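DR2417 (Deinococcus radiodurans, PDB 4XWW) is a homodimeric RNase J of the metallo-beta-lactamase superfamily that degrades RNA as a metal-dependent 5'-3' exonuclease and probably takes part in rRNA maturation. Local coordinates at residues P94-A98 with K118-L124; P101-V105 with L124-D128; L321-F326 with L356-L361; R239-F245 with D338-S344. One frame throughout, in Å; residues are numbered along the deposited sequence.

Interaction 1. Residues P94-A98 with K118-L124; sequences PYIFA and KLSEFGL
P94 sets its CB over the middle of the F122 ring, 3.6 Å from the ring centroid and 12° off the normal, a CH-pi contact in which the rigid proline ring presents a fixed C-H group. This phenyl turns its edge to the face of Y95 in a T-shaped pair, with centroids 5.2 Å apart and planes at 74°. Y95 OH lies at the edge of the F122 ring, near its plane, 3.4 Å from F122 CZ. One atom further round its ring, P94 CG meets K118 CG at 3.6 Å; with CG anti to the backbone N (chi1 -165°), K118 runs past the proline and its NZ forms a salt bridge with E87. L124 CD1 fits against P94 O at 3.6 Å and F97 CB at 3.9 Å, while L119 CD2 comes to the edge of the F97 ring. A Schellman motif brings L124 back: G123 takes the positive phi that glycine accepts easily, G123 N bonds to S120 O and L124 N to L119 O. Helix 93-97 thus packs on the C-terminal end of helix 109-122, with F97 edge-to-face on W80 of strand 77-82 and Y95 on L62 and V64 of strand 62-65.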
# COMPACT_ATOMS: atom_id res chain seq x y z
N PRO A 94 -28.24 -0.70 -6.34
CA PRO A 94 -29.21 -1.19 -5.35
C PRO A 94 -29.55 -0.15 -4.28
O PRO A 94 -30.71 0.02 -3.91
CB PRO A 94 -28.47 -2.38 -4.71
CG PRO A 94 -27.54 -2.84 -5.75
CD PRO A 94 -27.08 -1.61 -6.46
N TYR A 95 -28.53 0.55 -3.81
CA TYR A 95 -28.70 1.58 -2.80
C TYR A 95 -29.40 2.83 -3.34
O TYR A 95 -30.28 3.39 -2.69
CB TYR A 95 -27.34 1.94 -2.20
CG TYR A 95 -26.60 0.72 -1.72
CD1 TYR A 95 -25.76 0.00 -2.57
CD2 TYR A 95 -26.76 0.25 -0.42
CE1 TYR A 95 -25.10 -1.13 -2.13
CE2 TYR A 95 -26.10 -0.89 0.03
CZ TYR A 95 -25.27 -1.57 -0.84
OH TYR A 95 -24.60 -2.70 -0.41
N ILE A 96 -29.01 3.24 -4.55
CA ILE A 96 -29.59 4.41 -5.19
C ILE A 96 -31.03 4.15 -5.68
O ILE A 96 -31.95 4.93 -5.36
CB ILE A 96 -28.69 4.88 -6.38
CG1 ILE A 96 -27.29 5.29 -5.87
CG2 ILE A 96 -29.39 6.00 -7.19
CD1 ILE A 96 -26.23 5.37 -6.94
N PHE A 97 -31.25 3.07 -6.44
CA PHE A 97 -32.59 2.82 -7.01
C PHE A 97 -33.65 2.62 -5.92
O PHE A 97 -34.81 2.95 -6.12
CB PHE A 97 -32.59 1.61 -7.95
CG PHE A 97 -31.93 1.85 -9.29
CD1 PHE A 97 -31.66 3.14 -9.74
CD2 PHE A 97 -31.59 0.78 -10.10
CE1 PHE A 97 -31.05 3.35 -10.97
CE2 PHE A 97 -30.98 0.98 -11.34
CZ PHE A 97 -30.71 2.27 -11.78
N ALA A 98 -33.27 2.07 -4.76
CA ALA A 98 -34.24 1.82 -3.69
C ALA A 98 -34.84 3.11 -3.14
O ALA A 98 -35.94 3.11 -2.59
CB ALA A 98 -33.60 1.02 -2.57
N LYS A 118 -27.87 -8.30 -9.52
CA LYS A 118 -27.57 -7.47 -8.36
C LYS A 118 -28.86 -7.03 -7.68
O LYS A 118 -29.00 -7.16 -6.46
CB LYS A 118 -26.75 -6.25 -8.81
CG LYS A 118 -26.05 -5.47 -7.71
CD LYS A 118 -25.11 -4.41 -8.30
CE LYS A 118 -23.75 -5.00 -8.70
NZ LYS A 118 -22.89 -5.26 -7.51
N LEU A 119 -29.81 -6.54 -8.46
CA LEU A 119 -31.09 -6.10 -7.92
C LEU A 119 -31.85 -7.26 -7.32
O LEU A 119 -32.52 -7.11 -6.30
CB LEU A 119 -31.92 -5.41 -9.01
CG LEU A 119 -31.24 -4.17 -9.59
CD1 LEU A 119 -32.04 -3.58 -10.74
CD2 LEU A 119 -31.02 -3.13 -8.51
N SER A 120 -31.74 -8.43 -7.94
CA SER A 120 -32.38 -9.63 -7.42
C SER A 120 -31.90 -9.98 -6.01
O SER A 120 -32.71 -10.24 -5.12
CB SER A 120 -32.14 -10.81 -8.36
OG SER A 120 -32.76 -11.98 -7.87
N GLU A 121 -30.58 -9.98 -5.82
CA GLU A 121 -29.97 -10.24 -4.51
C GLU A 121 -30.54 -9.32 -3.44
O GLU A 121 -30.66 -9.70 -2.27
CB GLU A 121 -28.45 -10.07 -4.55
CG GLU A 121 -27.72 -10.92 -5.58
CD GLU A 121 -27.35 -12.30 -5.06
OE1 GLU A 121 -27.44 -12.52 -3.84
OE2 GLU A 121 -26.97 -13.15 -5.89
N PHE A 122 -30.88 -8.10 -3.85
CA PHE A 122 -31.37 -7.10 -2.93
C PHE A 122 -32.88 -7.09 -2.79
O PHE A 122 -33.42 -6.38 -1.96
CB PHE A 122 -30.90 -5.71 -3.35
CG PHE A 122 -29.60 -5.32 -2.72
CD1 PHE A 122 -28.44 -5.99 -3.04
CD2 PHE A 122 -29.55 -4.29 -1.79
CE1 PHE A 122 -27.23 -5.64 -2.46
CE2 PHE A 122 -28.35 -3.93 -1.21
CZ PHE A 122 -27.19 -4.61 -1.54
N GLY A 123 -33.56 -7.89 -3.62
CA GLY A 123 -35.01 -7.96 -3.58
C GLY A 123 -35.70 -6.76 -4.21
O GLY A 123 -36.91 -6.60 -4.06
N LEU A 124 -34.94 -5.92 -4.90
CA LEU A 124 -35.52 -4.75 -5.56
C LEU A 124 -36.35 -5.15 -6.77
O LEU A 124 -35.88 -5.84 -7.68
CB LEU A 124 -34.44 -3.75 -5.98
CG LEU A 124 -34.18 -2.58 -5.03
CD1 LEU A 124 -33.47 -1.45 -5.75
CD2 LEU A 124 -35.47 -2.10 -4.41

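Interaction 2. Residues P101-V105 with L124-D128; sequences PRVPV and LQDVD
Q125 O is gripped by two nitrogens of one arginine, R102 NE at 3.1 Å and R102 NH2 at 3.0 Å. The oxygen lies in the guanidinium plane, and both donors lie in the carbonyl plane. A bend at chi2 (-53°) lays the R102 chain along the backbone of 125-126, with R102 CD 3.6 Å from D126 O and R102 NH2 the same distance from L124 CD2. Arginine suits this exposed place, having both a long apolar stem and paired N-H groups; it was modelled in two conformers, so the grip is less certain. D126 has a positive phi of 63°, a shape that aspartate tolerates better than most. Further along, V105 N bonds to D128 O at 2.8 Å, and a water joins the two segments beside it, donating to V103 O and accepting from D128 N. D128 directs its carboxylate to R130 in a salt bridge. V105 CG2 and V127 CG1 approach to 4.3 Å, and both valines pack on F97 of helix 93-97. The contact lies at the sheet edge where strand 104-107 passes through helix 109-122 to its parallel neighbour 128-131, a beta-alpha-beta unit; strand 104-107 also pairs with strand 77-82.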
# COMPACT_ATOMS: atom_id res chain seq x y z
N PRO A 101 -37.70 7.16 -7.58
CA PRO A 101 -38.77 6.65 -8.44
C PRO A 101 -38.28 5.66 -9.49
O PRO A 101 -37.13 5.74 -9.92
CB PRO A 101 -39.29 7.92 -9.14
CG PRO A 101 -38.99 9.01 -8.18
CD PRO A 101 -37.67 8.63 -7.57
N ARG A 102 -39.14 4.73 -9.90
CA ARG A 102 -38.79 3.84 -11.00
C ARG A 102 -38.79 4.65 -12.30
O ARG A 102 -39.79 5.26 -12.67
CB ARG A 102 -39.76 2.68 -11.09
CG ARG A 102 -39.73 1.76 -9.88
CD ARG A 102 -38.31 1.29 -9.58
NE ARG A 102 -38.29 0.23 -8.58
CZ ARG A 102 -38.06 0.43 -7.29
NH1 ARG A 102 -37.82 1.65 -6.84
NH2 ARG A 102 -38.06 -0.60 -6.45
N VAL A 103 -37.64 4.66 -12.97
CA VAL A 103 -37.44 5.40 -14.22
C VAL A 103 -36.79 4.47 -15.23
O VAL A 103 -36.22 3.44 -14.85
CB VAL A 103 -36.56 6.67 -14.00
CG1 VAL A 103 -37.20 7.62 -13.00
CG2 VAL A 103 -35.12 6.28 -13.56
N PRO A 104 -36.86 4.81 -16.52
CA PRO A 104 -36.20 3.93 -17.49
C PRO A 104 -34.68 3.89 -17.33
O PRO A 104 -34.02 4.93 -17.13
CB PRO A 104 -36.62 4.52 -18.85
CG PRO A 104 -37.93 5.22 -18.56
CD PRO A 104 -37.71 5.82 -17.19
N VAL A 105 -34.13 2.67 -17.37
CA VAL A 105 -32.70 2.43 -17.20
C VAL A 105 -32.15 1.71 -18.43
O VAL A 105 -32.51 0.56 -18.69
CB VAL A 105 -32.43 1.60 -15.94
CG1 VAL A 105 -30.94 1.37 -15.73
CG2 VAL A 105 -33.05 2.28 -14.71
N LEU A 124 -34.94 -5.92 -4.90
CA LEU A 124 -35.52 -4.75 -5.56
C LEU A 124 -36.35 -5.15 -6.77
O LEU A 124 -35.88 -5.84 -7.68
CB LEU A 124 -34.44 -3.75 -5.98
CG LEU A 124 -34.18 -2.58 -5.03
CD1 LEU A 124 -33.47 -1.45 -5.75
CD2 LEU A 124 -35.47 -2.10 -4.41
N GLN A 125 -37.60 -4.68 -6.78
CA GLN A 125 -38.57 -5.10 -7.77
C GLN A 125 -38.96 -3.98 -8.72
O GLN A 125 -38.89 -2.80 -8.38
CB GLN A 125 -39.82 -5.65 -7.07
CG GLN A 125 -39.56 -6.86 -6.19
CD GLN A 125 -39.57 -8.16 -6.97
OE1 GLN A 125 -38.53 -8.80 -7.15
NE2 GLN A 125 -40.74 -8.56 -7.44
N ASP A 126 -39.37 -4.37 -9.92
CA ASP A 126 -39.96 -3.47 -10.91
C ASP A 126 -39.02 -2.37 -11.38
O ASP A 126 -39.47 -1.29 -11.77
CB ASP A 126 -41.24 -2.85 -10.35
CG ASP A 126 -42.26 -3.90 -9.95
OD1 ASP A 126 -42.73 -4.64 -10.84
OD2 ASP A 126 -42.59 -3.98 -8.75
N VAL A 127 -37.72 -2.63 -11.37
CA VAL A 127 -36.79 -1.73 -12.02
C VAL A 127 -36.95 -1.86 -13.54
O VAL A 127 -36.97 -2.97 -14.07
CB VAL A 127 -35.33 -1.99 -11.64
CG1 VAL A 127 -34.40 -1.10 -12.45
CG2 VAL A 127 -35.12 -1.73 -10.14
N ASP A 128 -37.07 -0.72 -14.20
CA ASP A 128 -37.36 -0.67 -15.63
C ASP A 128 -36.08 -0.74 -16.46
O ASP A 128 -35.62 0.28 -16.99
CB ASP A 128 -38.14 0.61 -15.92
CG ASP A 128 -38.71 0.66 -17.31
OD1 ASP A 128 -38.55 -0.30 -18.09
OD2 ASP A 128 -39.35 1.68 -17.61
O HOH W 1 -36.45 1.77 -12.82

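Interaction 3. Residues L321-F326 with L356-L361; sequences LGRLAF and LIVNRL. With nucleotides of chain C.
I357 enters helix 320-326 as a knob in a hole formed by L321, G322, A325 and F326, and part of that hole is bare backbone: I357 CD1 lies 3.8 Å from G322 CA, where the glycine has no side chain. CG1 of I357, beside the backbone N (chi1 -76°), carries CD1 to the glycine, whereas its CG2 meets A325 CB at 3.8 Å and L321 CD2 at 4.0 Å. The helix axes approach to 8.9 Å and cross at 41°; A325 and G322 are small enough to form the floor of the hole. A325 also receives L361 CD2 on its methyl and R360 CB on its carbonyl O, the latter at 3.5 Å. F326 closes one margin, turning its edge to L356, with F326 CZ 3.4 Å from L356 CD2. R360 CG comes obliquely to the same ring at F326 CE1, 3.9 Å away; its guanidinium stands nearly perpendicular to the phenyl plane and pairs with E363. R323 CB points away from helix 351-364, and the sugar of U7 of chain C lies over one face of its guanidinium, but R323 CD and U7 O3' are too close in the model, so this is doubtful. Both helices lie on the parallel sheet of the beta-CASP domain, L321 and L361 touching V340 of strand 339-342, while N359 of helix 351-364 bonds to E405 and R407 of the second subunit.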
# COMPACT_ATOMS: atom_id res chain seq x y z
N LEU A 321 -7.08 -18.02 -4.89
CA LEU A 321 -5.63 -17.92 -4.89
C LEU A 321 -5.10 -17.73 -3.45
O LEU A 321 -4.15 -18.39 -3.04
CB LEU A 321 -5.15 -16.80 -5.79
CG LEU A 321 -3.63 -16.73 -5.84
CD1 LEU A 321 -3.02 -18.02 -6.41
CD2 LEU A 321 -3.23 -15.52 -6.65
N GLY A 322 -5.73 -16.84 -2.68
CA GLY A 322 -5.35 -16.67 -1.28
C GLY A 322 -5.36 -17.95 -0.48
O GLY A 322 -4.40 -18.25 0.24
N ARG A 323 -6.42 -18.73 -0.61
CA ARG A 323 -6.48 -19.96 0.14
C ARG A 323 -5.45 -20.97 -0.35
O ARG A 323 -4.85 -21.68 0.46
CB ARG A 323 -7.89 -20.54 0.09
CG ARG A 323 -8.91 -19.55 0.61
CD ARG A 323 -10.15 -20.23 1.12
NE ARG A 323 -10.72 -21.15 0.14
CZ ARG A 323 -11.52 -20.78 -0.86
NH1 ARG A 323 -11.84 -19.50 -1.02
NH2 ARG A 323 -12.00 -21.69 -1.70
N LEU A 324 -5.22 -21.03 -1.66
CA LEU A 324 -4.16 -21.89 -2.20
C LEU A 324 -2.79 -21.50 -1.65
O LEU A 324 -2.01 -22.37 -1.25
CB LEU A 324 -4.15 -21.81 -3.74
CG LEU A 324 -5.34 -22.45 -4.44
CD1 LEU A 324 -5.31 -22.13 -5.92
CD2 LEU A 324 -5.32 -23.94 -4.21
N ALA A 325 -2.52 -20.19 -1.62
CA ALA A 325 -1.23 -19.65 -1.19
C ALA A 325 -0.99 -19.92 0.29
O ALA A 325 0.15 -20.12 0.72
CB ALA A 325 -1.15 -18.16 -1.47
N PHE A 326 -2.06 -19.91 1.07
CA PHE A 326 -1.90 -20.09 2.51
C PHE A 326 -2.09 -21.53 2.96
O PHE A 326 -1.99 -21.84 4.15
CB PHE A 326 -2.86 -19.16 3.26
CG PHE A 326 -2.46 -17.72 3.18
CD1 PHE A 326 -1.34 -17.25 3.86
CD2 PHE A 326 -3.17 -16.83 2.40
CE1 PHE A 326 -0.96 -15.93 3.77
CE2 PHE A 326 -2.80 -15.51 2.30
CZ PHE A 326 -1.69 -15.06 3.00
N LEU A 356 2.14 -10.48 -0.44
CA LEU A 356 2.09 -11.48 0.61
C LEU A 356 1.85 -12.83 -0.05
O LEU A 356 2.47 -13.83 0.30
CB LEU A 356 0.99 -11.17 1.62
CG LEU A 356 0.69 -12.28 2.62
CD1 LEU A 356 1.93 -12.59 3.44
CD2 LEU A 356 -0.47 -11.88 3.52
N ILE A 357 0.95 -12.83 -1.02
CA ILE A 357 0.60 -14.06 -1.71
C ILE A 357 1.77 -14.52 -2.57
O ILE A 357 2.08 -15.72 -2.60
CB ILE A 357 -0.67 -13.89 -2.55
CG1 ILE A 357 -1.87 -13.91 -1.60
CG2 ILE A 357 -0.79 -15.02 -3.57
CD1 ILE A 357 -3.20 -13.67 -2.27
N VAL A 358 2.43 -13.58 -3.24
CA VAL A 358 3.55 -13.94 -4.09
C VAL A 358 4.65 -14.62 -3.28
O VAL A 358 5.16 -15.67 -3.67
CB VAL A 358 4.10 -12.71 -4.84
CG1 VAL A 358 5.49 -13.01 -5.45
CG2 VAL A 358 3.10 -12.30 -5.93
N ASN A 359 5.01 -14.06 -2.13
CA ASN A 359 6.04 -14.69 -1.32
C ASN A 359 5.63 -16.07 -0.79
O ASN A 359 6.47 -16.97 -0.70
CB ASN A 359 6.45 -13.78 -0.15
CG ASN A 359 7.44 -12.72 -0.59
OD1 ASN A 359 8.46 -13.05 -1.18
ND2 ASN A 359 7.12 -11.46 -0.36
N ARG A 360 4.36 -16.26 -0.46
CA ARG A 360 3.92 -17.58 -0.02
C ARG A 360 4.00 -18.58 -1.17
O ARG A 360 4.36 -19.74 -0.94
CB ARG A 360 2.50 -17.54 0.55
CG ARG A 360 2.35 -16.72 1.83
CD ARG A 360 2.93 -17.41 3.04
NE ARG A 360 3.14 -16.47 4.14
CZ ARG A 360 4.24 -15.73 4.29
NH1 ARG A 360 5.23 -15.84 3.41
NH2 ARG A 360 4.35 -14.90 5.31
N LEU A 361 3.63 -18.15 -2.38
CA LEU A 361 3.75 -19.02 -3.54
C LEU A 361 5.21 -19.44 -3.75
O LEU A 361 5.49 -20.62 -3.95
CB LEU A 361 3.21 -18.32 -4.80
CG LEU A 361 1.71 -18.07 -4.74
CD1 LEU A 361 1.27 -17.15 -5.91
CD2 LEU A 361 0.93 -19.39 -4.75
P U C 7 -17.14 -18.54 -0.35
OP1 U C 7 -16.81 -18.86 -1.76
OP2 U C 7 -18.55 -18.30 0.04
O5' U C 7 -16.55 -19.69 0.59
C5' U C 7 -15.21 -20.17 0.41
C4' U C 7 -14.55 -20.36 1.76
O4' U C 7 -15.50 -20.94 2.69
C3' U C 7 -13.34 -21.30 1.76
O3' U C 7 -12.42 -20.91 2.77
C2' U C 7 -13.98 -22.64 2.10
O2' U C 7 -13.07 -23.56 2.67
C1' U C 7 -15.04 -22.22 3.11
N1 U C 7 -16.19 -23.14 3.21
C2 U C 7 -15.92 -24.49 3.28
O2 U C 7 -14.78 -24.94 3.26
N3 U C 7 -17.02 -25.29 3.38
C4 U C 7 -18.34 -24.90 3.42
O4 U C 7 -19.23 -25.75 3.51
C5 U C 7 -18.54 -23.49 3.35
C6 U C 7 -17.49 -22.67 3.25

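Interaction 4. Residues R239-F245 with D338-S344; sequences RVFLTTF and DTVILSS
R239 and D338 lie side by side and point the same way, joined in a two-pronged salt bridge. R239 NE meets D338 OD1 at 3.0 Å and R239 NH2 meets D338 OD2 at 2.8 Å, both on the syn side but out of the carboxylate plane, more so at OD1; guanidinium and carboxylate are twisted 36° apart. F241 sets the tip of its ring over the centre of that guanidinium, F241 CZ 3.7 Å above the plane; an aromatic suits this place, probably limiting solvent access to the ion pair. R335 N adds a bond to D338 OD2, and A333 O one to R239 NH2. The strands run parallel, F241 bonding to T339 and I341, T243 to I341 and S343. T243 turns OG1 to C310 O, which brings its CG2 to L342 CD2 at 3.5 Å. Beyond, T244 OG1 donates to S343 O at 2.9 Å, and F245, a UMP-binding residue, packs on a sugar of the bound RNA. Branched V240, L242 and I341 suit the buried opposite face, which bears helices 222-234 and 249-261; helix 320-326 covers the face of F241, T243, V340 and L342, and strands 306-310 and 367-369 flank the pair.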
# COMPACT_ATOMS: atom_id res chain seq x y z
N ARG A 239 0.68 -28.62 -13.64
CA ARG A 239 -0.59 -27.90 -13.52
C ARG A 239 -0.38 -26.38 -13.67
O ARG A 239 0.67 -25.85 -13.32
CB ARG A 239 -1.25 -28.19 -12.17
CG ARG A 239 -1.62 -29.63 -11.94
CD ARG A 239 -2.52 -29.77 -10.71
NE ARG A 239 -1.82 -29.30 -9.51
CZ ARG A 239 -2.27 -29.46 -8.27
NH1 ARG A 239 -3.41 -30.09 -8.05
NH2 ARG A 239 -1.57 -28.99 -7.25
N VAL A 240 -1.39 -25.69 -14.19
CA VAL A 240 -1.37 -24.24 -14.28
C VAL A 240 -2.57 -23.69 -13.52
O VAL A 240 -3.71 -24.14 -13.72
CB VAL A 240 -1.41 -23.73 -15.75
CG1 VAL A 240 -1.48 -22.20 -15.82
CG2 VAL A 240 -0.23 -24.27 -16.54
N PHE A 241 -2.30 -22.71 -12.66
CA PHE A 241 -3.31 -21.90 -12.01
C PHE A 241 -3.15 -20.49 -12.50
O PHE A 241 -2.04 -19.96 -12.55
CB PHE A 241 -3.19 -21.95 -10.48
CG PHE A 241 -3.28 -23.33 -9.89
CD1 PHE A 241 -2.22 -24.22 -10.00
CD2 PHE A 241 -4.40 -23.72 -9.18
CE1 PHE A 241 -2.30 -25.50 -9.44
CE2 PHE A 241 -4.49 -24.98 -8.61
CZ PHE A 241 -3.44 -25.88 -8.75
N LEU A 242 -4.26 -19.86 -12.87
CA LEU A 242 -4.19 -18.49 -13.34
C LEU A 242 -5.28 -17.67 -12.65
O LEU A 242 -6.39 -18.16 -12.48
CB LEU A 242 -4.36 -18.43 -14.87
CG LEU A 242 -4.30 -17.05 -15.52
CD1 LEU A 242 -3.72 -17.18 -16.93
CD2 LEU A 242 -5.71 -16.40 -15.58
N THR A 243 -4.96 -16.45 -12.24
CA THR A 243 -5.96 -15.53 -11.68
C THR A 243 -5.97 -14.25 -12.47
O THR A 243 -4.96 -13.81 -13.01
CB THR A 243 -5.68 -15.22 -10.18
OG1 THR A 243 -6.76 -14.44 -9.65
CG2 THR A 243 -4.37 -14.44 -10.01
N THR A 244 -7.17 -13.67 -12.59
CA THR A 244 -7.36 -12.40 -13.24
C THR A 244 -8.69 -11.88 -12.65
O THR A 244 -9.28 -12.56 -11.81
CB THR A 244 -7.41 -12.56 -14.77
OG1 THR A 244 -7.37 -11.29 -15.41
CG2 THR A 244 -8.65 -13.34 -15.19
N PHE A 245 -9.15 -10.70 -13.05
CA PHE A 245 -10.48 -10.26 -12.61
C PHE A 245 -11.53 -11.21 -13.17
O PHE A 245 -11.45 -11.57 -14.33
CB PHE A 245 -10.77 -8.82 -13.09
CG PHE A 245 -9.63 -7.86 -12.88
CD1 PHE A 245 -9.19 -7.56 -11.61
CD2 PHE A 245 -9.01 -7.26 -13.96
CE1 PHE A 245 -8.14 -6.68 -11.42
CE2 PHE A 245 -7.96 -6.37 -13.78
CZ PHE A 245 -7.52 -6.08 -12.51
N ASP A 338 3.87 -26.93 -9.85
CA ASP A 338 2.76 -26.06 -10.27
C ASP A 338 3.26 -24.72 -10.79
O ASP A 338 4.28 -24.19 -10.33
CB ASP A 338 1.78 -25.80 -9.11
CG ASP A 338 0.97 -27.04 -8.71
OD1 ASP A 338 0.83 -27.95 -9.55
OD2 ASP A 338 0.50 -27.13 -7.56
N THR A 339 2.50 -24.15 -11.72
CA THR A 339 2.73 -22.79 -12.18
C THR A 339 1.54 -21.92 -11.79
O THR A 339 0.39 -22.27 -12.07
CB THR A 339 2.94 -22.74 -13.71
OG1 THR A 339 4.06 -23.58 -14.05
CG2 THR A 339 3.23 -21.32 -14.18
N VAL A 340 1.82 -20.78 -11.15
CA VAL A 340 0.75 -19.82 -10.86
C VAL A 340 1.00 -18.53 -11.63
O VAL A 340 2.08 -17.94 -11.56
CB VAL A 340 0.64 -19.52 -9.37
CG1 VAL A 340 -0.36 -18.34 -9.13
CG2 VAL A 340 0.18 -20.76 -8.65
N ILE A 341 -0.00 -18.12 -12.40
CA ILE A 341 0.10 -16.91 -13.21
C ILE A 341 -0.83 -15.84 -12.66
O ILE A 341 -2.05 -16.06 -12.55
CB ILE A 341 -0.26 -17.17 -14.68
CG1 ILE A 341 0.65 -18.23 -15.32
CG2 ILE A 341 -0.24 -15.86 -15.50
CD1 ILE A 341 0.09 -18.78 -16.66
N LEU A 342 -0.27 -14.68 -12.33
CA LEU A 342 -1.07 -13.52 -11.94
C LEU A 342 -1.28 -12.65 -13.18
O LEU A 342 -0.42 -11.85 -13.54
CB LEU A 342 -0.38 -12.71 -10.83
CG LEU A 342 0.11 -13.54 -9.63
CD1 LEU A 342 0.69 -12.64 -8.51
CD2 LEU A 342 -0.98 -14.41 -9.10
N SER A 343 -2.42 -12.85 -13.85
CA SER A 343 -2.75 -12.10 -15.06
C SER A 343 -3.46 -10.81 -14.65
O SER A 343 -4.64 -10.63 -14.91
CB SER A 343 -3.62 -12.94 -16.00
OG SER A 343 -3.78 -12.34 -17.27
N SER A 344 -2.70 -9.92 -14.01
CA SER A 344 -3.22 -8.72 -13.36
C SER A 344 -2.05 -7.94 -12.78
O SER A 344 -0.94 -8.45 -12.68
CB SER A 344 -4.20 -9.06 -12.24
OG SER A 344 -3.58 -9.89 -11.29
O HOH W 2 2.00 -29.63 -11.30
O HOH W 3 3.38 -26.25 -14.09

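In the fold
Interactions 1 and 2 form one region of the metallo-beta-lactamase domain: their centres are about 10 Å apart, they share L124, and F97 CZ of the first touches V105 CG2 of the second at 3.7 Å. Interactions 3 and 4 are joined in the beta-CASP domain, with centres about 11 Å apart and L321 CD2 3.5 Å from L342 CD2. Between the two domains, interactions 1 and 4 come no nearer than about 14 Å between closest atoms, and the zinc site lies nearby: the side chain of K118 is about 13 Å, and that of F245 about 10 Å, from a bound zinc. Interaction 3 extends to the second subunit, and interaction 2 lies across the chain's centre from it.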